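Local coordinates for protein acyl-coenzyme A oxidase 3 (Yarrowia lipolytica, PDB 5YS9) that uses FAD and molecular oxygen to oxidise acyl-CoA thioesters to trans-2-enoyl-CoAs, releasing hydrogen peroxide in peroxisomal fatty acid beta-oxidation, at residues K33-L45 and R569-L582. Numbering follows the deposited sequence.
Sequences KVKFPIKDMTEFL and RINASAKADVKPYL
F44 drives its ring into the hole formed by R569, I570, S573 and L582, a knob-into-hole fit that joins the N-terminal region of the oxidase to its C-terminal helices 547-573 and 579-596. Its CG stands anti to the backbone N (chi1 177°), which carries the ring out from helix 38-46. L582 CD1 lies over one face, 3.5 Å from the ring centroid, a CH-pi contact suited to a branched aliphatic chain. The ring's edge meets S573 OG and R569 O, and S573 OG donates to R569 O at 2.7 Å. With an alanine in place of F44, L582 is likely to lose the ring beneath its CD1 methyl, and a gap to open among R569, I570 and S573. The second methyl of L582, CD2, meets M41 SD at 3.4 Å, while bends at chi2 and chi3 lay M41 CE on one face of the F36 ring. V578 CG1 packs on F36 CB, and F36 CD2 lies over one face of the Y581 ring. Alongside this apolar packing, extended K575 brings NZ to the syn lone pair of E43 OE2, 3.1 Å away, and makes a longer salt bridge to D40 OD1. D40 OD2 lies 3.0 Å from both D577 OD1 and D577 OD2, a closeness that probably raises the proton affinity of one carboxylate and that K575 may partly offset.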
ATOM      1  N   LYS A  33       4.508 -32.903   7.644  1.00 43.86           N
ATOM      2  CA  LYS A  33       5.009 -33.159   6.257  1.00 43.47           C
ATOM      3  C   LYS A  33       6.482 -32.794   6.023  1.00 42.49           C
ATOM      4  O   LYS A  33       7.109 -33.251   5.087  1.00 43.51           O
ATOM      5  CB  LYS A  33       4.176 -32.361   5.243  1.00 41.67           C
ATOM      6  CG  LYS A  33       2.697 -32.656   5.358  1.00 43.15           C
ATOM      7  CD  LYS A  33       1.883 -31.700   4.531  1.00 46.85           C
ATOM      8  CE  LYS A  33       0.435 -32.138   4.488  1.00 46.64           C
ATOM      9  NZ  LYS A  33      -0.292 -31.116   3.698  1.00 54.30           N
ATOM     10  N   VAL A  34       7.016 -31.935   6.869  1.00 45.37           N
ATOM     11  CA  VAL A  34       8.297 -31.299   6.629  1.00 42.29           C
ATOM     12  C   VAL A  34       9.401 -32.348   6.463  1.00 44.09           C
ATOM     13  O   VAL A  34       9.533 -33.215   7.294  1.00 41.44           O
ATOM     14  CB  VAL A  34       8.565 -30.309   7.780  1.00 39.93           C
ATOM     15  CG1 VAL A  34      10.037 -29.956   7.932  1.00 40.89           C
ATOM     16  CG2 VAL A  34       7.720 -29.064   7.553  1.00 39.88           C
ATOM     17  N   LYS A  35      10.186 -32.262   5.388  1.00 46.00           N
ATOM     18  CA  LYS A  35      11.177 -33.323   5.069  1.00 46.37           C
ATOM     19  C   LYS A  35      12.587 -33.008   5.459  1.00 43.93           C
ATOM     20  O   LYS A  35      13.419 -33.880   5.466  1.00 44.69           O
ATOM     21  CB  LYS A  35      11.140 -33.674   3.592  1.00 44.68           C
ATOM     22  CG  LYS A  35      10.046 -34.683   3.278  1.00 48.73           C
ATOM     23  CD  LYS A  35       9.425 -34.414   1.916  1.00 51.20           C
ATOM     24  CE  LYS A  35       9.315 -35.666   1.084  1.00 51.66           C
ATOM     25  NZ  LYS A  35       8.530 -35.308  -0.121  1.00 56.57           N
ATOM     26  N   PHE A  36      12.846 -31.773   5.837  1.00 45.97           N
ATOM     27  CA  PHE A  36      14.175 -31.341   6.228  1.00 43.92           C
ATOM     28  C   PHE A  36      14.162 -30.958   7.696  1.00 44.80           C
ATOM     29  O   PHE A  36      13.112 -30.671   8.262  1.00 41.48           O
ATOM     30  CB  PHE A  36      14.659 -30.173   5.358  1.00 40.31           C
ATOM     31  CG  PHE A  36      13.697 -29.018   5.271  1.00 36.13           C
ATOM     32  CD1 PHE A  36      13.759 -27.980   6.171  1.00 33.06           C
ATOM     33  CD2 PHE A  36      12.764 -28.952   4.240  1.00 34.70           C
ATOM     34  CE1 PHE A  36      12.900 -26.896   6.060  1.00 33.58           C
ATOM     35  CE2 PHE A  36      11.889 -27.885   4.142  1.00 34.37           C
ATOM     36  CZ  PHE A  36      11.951 -26.851   5.052  1.00 31.79           C
ATOM     37  N   PRO A  37      15.336 -30.979   8.329  1.00 47.87           N
ATOM     38  CA  PRO A  37      15.397 -30.438   9.685  1.00 45.73           C
ATOM     39  C   PRO A  37      15.440 -28.926   9.555  1.00 47.20           C
ATOM     40  O   PRO A  37      16.204 -28.382   8.726  1.00 48.62           O
ATOM     41  CB  PRO A  37      16.723 -31.000  10.243  1.00 46.89           C
ATOM     42  CG  PRO A  37      17.547 -31.365   9.053  1.00 46.30           C
ATOM     43  CD  PRO A  37      16.654 -31.422   7.828  1.00 47.35           C
ATOM     44  N   ILE A  38      14.630 -28.262  10.363  1.00 48.66           N
ATOM     45  CA  ILE A  38      14.384 -26.827  10.214  1.00 48.49           C
ATOM     46  C   ILE A  38      15.666 -26.051  10.533  1.00 46.44           C
ATOM     47  O   ILE A  38      16.020 -25.132   9.804  1.00 44.15           O
ATOM     48  CB  ILE A  38      13.159 -26.370  11.055  1.00 52.03           C
ATOM     49  CG1 ILE A  38      11.866 -27.012  10.497  1.00 57.14           C
ATOM     50  CG2 ILE A  38      13.011 -24.855  11.072  1.00 51.15           C
ATOM     51  CD1 ILE A  38      11.382 -28.223  11.255  1.00 64.02           C
ATOM     52  N   LYS A  39      16.366 -26.463  11.580  1.00 48.45           N
ATOM     53  CA  LYS A  39      17.661 -25.884  11.971  1.00 53.70           C
ATOM     54  C   LYS A  39      18.589 -25.646  10.763  1.00 51.00           C
ATOM     55  O   LYS A  39      19.225 -24.584  10.658  1.00 53.33           O
ATOM     56  CB  LYS A  39      18.303 -26.758  13.076  1.00 62.06           C
ATOM     57  CG  LYS A  39      19.828 -26.800  13.173  1.00 72.83           C
ATOM     58  CD  LYS A  39      20.363 -28.233  13.288  1.00 79.72           C
ATOM     59  CE  LYS A  39      21.869 -28.332  13.015  1.00 87.73           C
ATOM     60  NZ  LYS A  39      22.728 -27.774  14.106  1.00 88.37           N
ATOM     61  N   ASP A  40      18.651 -26.587   9.834  1.00 48.09           N
ATOM     62  CA  ASP A  40      19.544 -26.393   8.678  1.00 48.17           C
ATOM     63  C   ASP A  40      19.049 -25.336   7.688  1.00 44.73           C
ATOM     64  O   ASP A  40      19.854 -24.711   6.992  1.00 42.50           O
ATOM     65  CB  ASP A  40      19.801 -27.703   7.951  1.00 48.56           C
ATOM     66  CG  ASP A  40      20.574 -28.704   8.788  1.00 50.34           C
ATOM     67  OD1 ASP A  40      21.303 -28.319   9.736  1.00 49.54           O
ATOM     68  OD2 ASP A  40      20.455 -29.905   8.462  1.00 58.35           O
ATOM     69  N   MET A  41      17.734 -25.141   7.607  1.00 40.33           N
ATOM     70  CA  MET A  41      17.188 -24.066   6.797  1.00 39.61           C
ATOM     71  C   MET A  41      17.471 -22.687   7.449  1.00 37.57           C
ATOM     72  O   MET A  41      17.810 -21.733   6.765  1.00 40.51           O
ATOM     73  CB  MET A  41      15.687 -24.306   6.583  1.00 45.44           C
ATOM     74  CG  MET A  41      15.057 -23.470   5.489  1.00 45.10           C
ATOM     75  SD  MET A  41      15.873 -23.783   3.929  1.00 49.31           S
ATOM     76  CE  MET A  41      14.730 -24.921   3.155  1.00 43.93           C
ATOM     77  N   THR A  42      17.391 -22.618   8.773  1.00 34.40           N
ATOM     78  CA  THR A  42      17.735 -21.436   9.519  1.00 36.91           C
ATOM     79  C   THR A  42      19.217 -21.092   9.371  1.00 41.13           C
ATOM     80  O   THR A  42      19.557 -19.899   9.241  1.00 43.90           O
ATOM     81  CB  THR A  42      17.372 -21.583  11.008  1.00 34.18           C
ATOM     82  OG1 THR A  42      16.045 -22.109  11.116  1.00 35.98           O
ATOM     83  CG2 THR A  42      17.423 -20.274  11.685  1.00 32.29           C
ATOM     84  N   GLU A  43      20.089 -22.109   9.370  1.00 44.87           N
ATOM     85  CA  GLU A  43      21.550 -21.904   9.066  1.00 46.33           C
ATOM     86  C   GLU A  43      21.833 -21.355   7.659  1.00 42.04           C
ATOM     87  O   GLU A  43      22.676 -20.459   7.486  1.00 38.86           O
ATOM     88  CB  GLU A  43      22.375 -23.183   9.296  1.00 48.98           C
ATOM     89  CG  GLU A  43      22.828 -23.362  10.744  1.00 51.58           C
ATOM     90  CD  GLU A  43      23.317 -24.759  11.046  1.00 54.63           C
ATOM     91  OE1 GLU A  43      23.124 -25.201  12.209  1.00 54.83           O
ATOM     92  OE2 GLU A  43      23.865 -25.401  10.112  1.00 53.88           O
ATOM     93  N   PHE A  44      21.120 -21.855   6.658  1.00 38.48           N
ATOM     94  CA  PHE A  44      21.240 -21.257   5.347  1.00 40.14           C
ATOM     95  C   PHE A  44      20.820 -19.767   5.317  1.00 38.35           C
ATOM     96  O   PHE A  44      21.499 -18.964   4.724  1.00 37.15           O
ATOM     97  CB  PHE A  44      20.453 -22.055   4.310  1.00 45.35           C
ATOM     98  CG  PHE A  44      20.487 -21.437   2.939  1.00 44.83           C
ATOM     99  CD1 PHE A  44      21.652 -21.443   2.205  1.00 44.02           C
ATOM    100  CD2 PHE A  44      19.375 -20.776   2.424  1.00 43.77           C
ATOM    101  CE1 PHE A  44      21.693 -20.853   0.958  1.00 42.94           C
ATOM    102  CE2 PHE A  44      19.412 -20.193   1.177  1.00 42.63           C
ATOM    103  CZ  PHE A  44      20.577 -20.232   0.442  1.00 40.95           C
ATOM    104  N   LEU A  45      19.695 -19.410   5.937  1.00 42.88           N
ATOM    105  CA  LEU A  45      19.228 -18.011   5.915  1.00 41.04           C
ATOM    106  C   LEU A  45      20.187 -17.059   6.574  1.00 39.04           C
ATOM    107  O   LEU A  45      20.370 -15.944   6.096  1.00 43.78           O
ATOM    108  CB  LEU A  45      17.852 -17.874   6.553  1.00 42.53           C
ATOM    109  CG  LEU A  45      16.733 -18.440   5.704  1.00 42.99           C
ATOM    110  CD1 LEU A  45      15.475 -18.662   6.523  1.00 45.81           C
ATOM    111  CD2 LEU A  45      16.457 -17.524   4.530  1.00 45.71           C
ATOM    112  N   ARG A 569      24.146 -18.579  -3.849  1.00 44.28           N
ATOM    113  CA  ARG A 569      24.250 -18.800  -2.395  1.00 45.90           C
ATOM    114  C   ARG A 569      23.845 -20.228  -2.041  1.00 41.88           C
ATOM    115  O   ARG A 569      24.379 -20.794  -1.097  1.00 42.30           O
ATOM    116  CB  ARG A 569      23.394 -17.788  -1.583  1.00 49.16           C
ATOM    117  CG  ARG A 569      23.817 -16.308  -1.631  1.00 48.79           C
ATOM    118  CD  ARG A 569      25.167 -15.962  -0.989  1.00 51.07           C
ATOM    119  NE  ARG A 569      25.417 -16.660   0.275  1.00 51.86           N
ATOM    120  CZ  ARG A 569      26.528 -17.335   0.596  1.00 50.43           C
ATOM    121  NH1 ARG A 569      27.579 -17.410  -0.219  1.00 50.42           N
ATOM    122  NH2 ARG A 569      26.590 -17.933   1.777  1.00 50.85           N
ATOM    123  N   ILE A 570      22.907 -20.798  -2.798  1.00 44.10           N
ATOM    124  CA  ILE A 570      22.508 -22.213  -2.643  1.00 45.36           C
ATOM    125  C   ILE A 570      23.687 -23.125  -2.989  1.00 45.60           C
ATOM    126  O   ILE A 570      24.051 -23.988  -2.195  1.00 47.62           O
ATOM    127  CB  ILE A 570      21.269 -22.575  -3.512  1.00 42.07           C
ATOM    128  CG1 ILE A 570      20.015 -21.843  -2.995  1.00 46.43           C
ATOM    129  CG2 ILE A 570      21.026 -24.080  -3.493  1.00 43.31           C
ATOM    130  CD1 ILE A 570      18.829 -21.777  -3.957  1.00 45.94           C
ATOM    131  N   ASN A 571      24.250 -22.924  -4.181  1.00 47.20           N
ATOM    132  CA  ASN A 571      25.408 -23.666  -4.635  1.00 47.87           C
ATOM    133  C   ASN A 571      26.531 -23.504  -3.620  1.00 47.25           C
ATOM    134  O   ASN A 571      27.105 -24.478  -3.205  1.00 52.13           O
ATOM    135  CB  ASN A 571      25.869 -23.192  -6.014  1.00 51.20           C
ATOM    136  CG  ASN A 571      27.031 -24.031  -6.563  1.00 63.95           C
ATOM    137  OD1 ASN A 571      28.149 -23.522  -6.807  1.00 60.85           O
ATOM    138  ND2 ASN A 571      26.779 -25.333  -6.758  1.00 65.61           N
ATOM    139  N   ALA A 572      26.795 -22.287  -3.162  1.00 46.13           N
ATOM    140  CA  ALA A 572      27.935 -22.047  -2.270  1.00 46.14           C
ATOM    141  C   ALA A 572      27.779 -22.554  -0.843  1.00 46.70           C
ATOM    142  O   ALA A 572      28.759 -22.989  -0.274  1.00 55.38           O
ATOM    143  CB  ALA A 572      28.274 -20.561  -2.224  1.00 43.39           C
ATOM    144  N   SER A 573      26.591 -22.473  -0.243  1.00 46.86           N
ATOM    145  CA  SER A 573      26.456 -22.650   1.224  1.00 48.18           C
ATOM    146  C   SER A 573      25.360 -23.584   1.755  1.00 44.29           C
ATOM    147  O   SER A 573      25.292 -23.813   2.949  1.00 42.80           O
ATOM    148  CB  SER A 573      26.258 -21.283   1.878  1.00 49.88           C
ATOM    149  OG  SER A 573      24.996 -20.764   1.510  1.00 54.57           O
ATOM    150  N   ALA A 574      24.518 -24.123   0.891  1.00 42.69           N
ATOM    151  CA  ALA A 574      23.409 -24.967   1.327  1.00 42.79           C
ATOM    152  C   ALA A 574      23.803 -26.443   1.570  1.00 48.09           C
ATOM    153  O   ALA A 574      24.252 -27.168   0.648  1.00 47.97           O
ATOM    154  CB  ALA A 574      22.293 -24.886   0.293  1.00 43.41           C
ATOM    155  N   LYS A 575      23.586 -26.902   2.802  1.00 54.03           N
ATOM    156  CA  LYS A 575      23.726 -28.323   3.136  1.00 49.90           C
ATOM    157  C   LYS A 575      22.799 -29.191   2.281  1.00 49.77           C
ATOM    158  O   LYS A 575      21.750 -28.735   1.818  1.00 56.54           O
ATOM    159  CB  LYS A 575      23.430 -28.561   4.611  1.00 49.51           C
ATOM    160  CG  LYS A 575      24.521 -28.096   5.525  1.00 50.62           C
ATOM    161  CD  LYS A 575      24.084 -28.291   6.948  1.00 56.21           C
ATOM    162  CE  LYS A 575      25.234 -27.936   7.865  1.00 61.76           C
ATOM    163  NZ  LYS A 575      24.895 -28.165   9.300  1.00 60.80           N
ATOM    164  N   ALA A 576      23.187 -30.449   2.113  1.00 47.00           N
ATOM    165  CA  ALA A 576      22.548 -31.336   1.158  1.00 46.55           C
ATOM    166  C   ALA A 576      21.081 -31.564   1.483  1.00 45.47           C
ATOM    167  O   ALA A 576      20.298 -31.685   0.537  1.00 47.51           O
ATOM    168  CB  ALA A 576      23.292 -32.686   1.067  1.00 43.06           C
ATOM    169  N   ASP A 577      20.719 -31.642   2.775  1.00 43.14           N
ATOM    170  CA  ASP A 577      19.337 -32.009   3.173  1.00 50.56           C
ATOM    171  C   ASP A 577      18.276 -30.907   2.907  1.00 52.24           C
ATOM    172  O   ASP A 577      17.075 -31.212   2.723  1.00 49.42           O
ATOM    173  CB  ASP A 577      19.235 -32.591   4.601  1.00 57.41           C
ATOM    174  CG  ASP A 577      19.833 -31.704   5.675  1.00 68.00           C
ATOM    175  OD1 ASP A 577      19.900 -30.464   5.534  1.00 73.79           O
ATOM    176  OD2 ASP A 577      20.246 -32.276   6.700  1.00 81.16           O
ATOM    177  N   VAL A 578      18.735 -29.661   2.802  1.00 46.07           N
ATOM    178  CA  VAL A 578      17.860 -28.555   2.465  1.00 44.97           C
ATOM    179  C   VAL A 578      17.935 -28.163   1.003  1.00 45.39           C
ATOM    180  O   VAL A 578      16.978 -27.582   0.501  1.00 44.36           O
ATOM    181  CB  VAL A 578      18.102 -27.318   3.357  1.00 47.40           C
ATOM    182  CG1 VAL A 578      17.513 -27.546   4.744  1.00 46.95           C
ATOM    183  CG2 VAL A 578      19.576 -26.938   3.455  1.00 49.77           C
ATOM    184  N   LYS A 579      19.038 -28.500   0.316  1.00 46.68           N
ATOM    185  CA  LYS A 579      19.334 -27.955  -1.005  1.00 44.97           C
ATOM    186  C   LYS A 579      18.169 -28.127  -2.002  1.00 45.05           C
ATOM    187  O   LYS A 579      17.764 -27.127  -2.646  1.00 39.05           O
ATOM    188  CB  LYS A 579      20.672 -28.505  -1.553  1.00 50.95           C
ATOM    189  CG  LYS A 579      21.000 -28.127  -3.004  1.00 55.75           C
ATOM    190  CD  LYS A 579      22.416 -28.517  -3.427  1.00 62.46           C
ATOM    191  CE  LYS A 579      23.483 -27.546  -2.903  1.00 73.21           C
ATOM    192  NZ  LYS A 579      24.772 -27.617  -3.659  1.00 71.33           N
ATOM    193  N   PRO A 580      17.589 -29.366  -2.106  1.00 42.38           N
ATOM    194  CA  PRO A 580      16.496 -29.520  -3.108  1.00 42.27           C
ATOM    195  C   PRO A 580      15.289 -28.639  -2.840  1.00 40.84           C
ATOM    196  O   PRO A 580      14.623 -28.232  -3.793  1.00 42.24           O
ATOM    197  CB  PRO A 580      16.110 -30.999  -3.054  1.00 38.57           C
ATOM    198  CG  PRO A 580      17.133 -31.656  -2.204  1.00 39.21           C
ATOM    199  CD  PRO A 580      17.874 -30.628  -1.405  1.00 38.52           C
ATOM    200  N   TYR A 581      15.022 -28.358  -1.564  1.00 42.38           N
ATOM    201  CA  TYR A 581      13.845 -27.537  -1.153  1.00 40.52           C
ATOM    202  C   TYR A 581      14.114 -26.059  -1.432  1.00 40.07           C
ATOM    203  O   TYR A 581      13.221 -25.343  -1.877  1.00 37.25           O
ATOM    204  CB  TYR A 581      13.438 -27.827   0.301  1.00 39.27           C
ATOM    205  CG  TYR A 581      13.237 -29.330   0.484  1.00 42.13           C
ATOM    206  CD1 TYR A 581      12.073 -29.976   0.011  1.00 40.43           C
ATOM    207  CD2 TYR A 581      14.240 -30.121   1.062  1.00 41.29           C
ATOM    208  CE1 TYR A 581      11.926 -31.348   0.117  1.00 39.26           C
ATOM    209  CE2 TYR A 581      14.088 -31.504   1.191  1.00 38.48           C
ATOM    210  CZ  TYR A 581      12.954 -32.099   0.715  1.00 39.12           C
ATOM    211  OH  TYR A 581      12.852 -33.438   0.851  1.00 39.41           O
ATOM    212  N   LEU A 582      15.366 -25.622  -1.242  1.00 38.71           N
ATOM    213  CA  LEU A 582      15.764 -24.289  -1.673  1.00 34.96           C
ATOM    214  C   LEU A 582      15.690 -24.083  -3.207  1.00 36.41           C
ATOM    215  O   LEU A 582      15.216 -23.034  -3.676  1.00 39.08           O
ATOM    216  CB  LEU A 582      17.151 -23.984  -1.146  1.00 35.91           C
ATOM    217  CG  LEU A 582      17.298 -23.792   0.371  1.00 34.61           C
ATOM    218  CD1 LEU A 582      18.773 -23.653   0.698  1.00 35.80           C
ATOM    219  CD2 LEU A 582      16.557 -22.563   0.844  1.00 35.26           C
TER
HETATM  220  O   HOH W   1      23.791 -17.301   2.999  1.00 64.95           O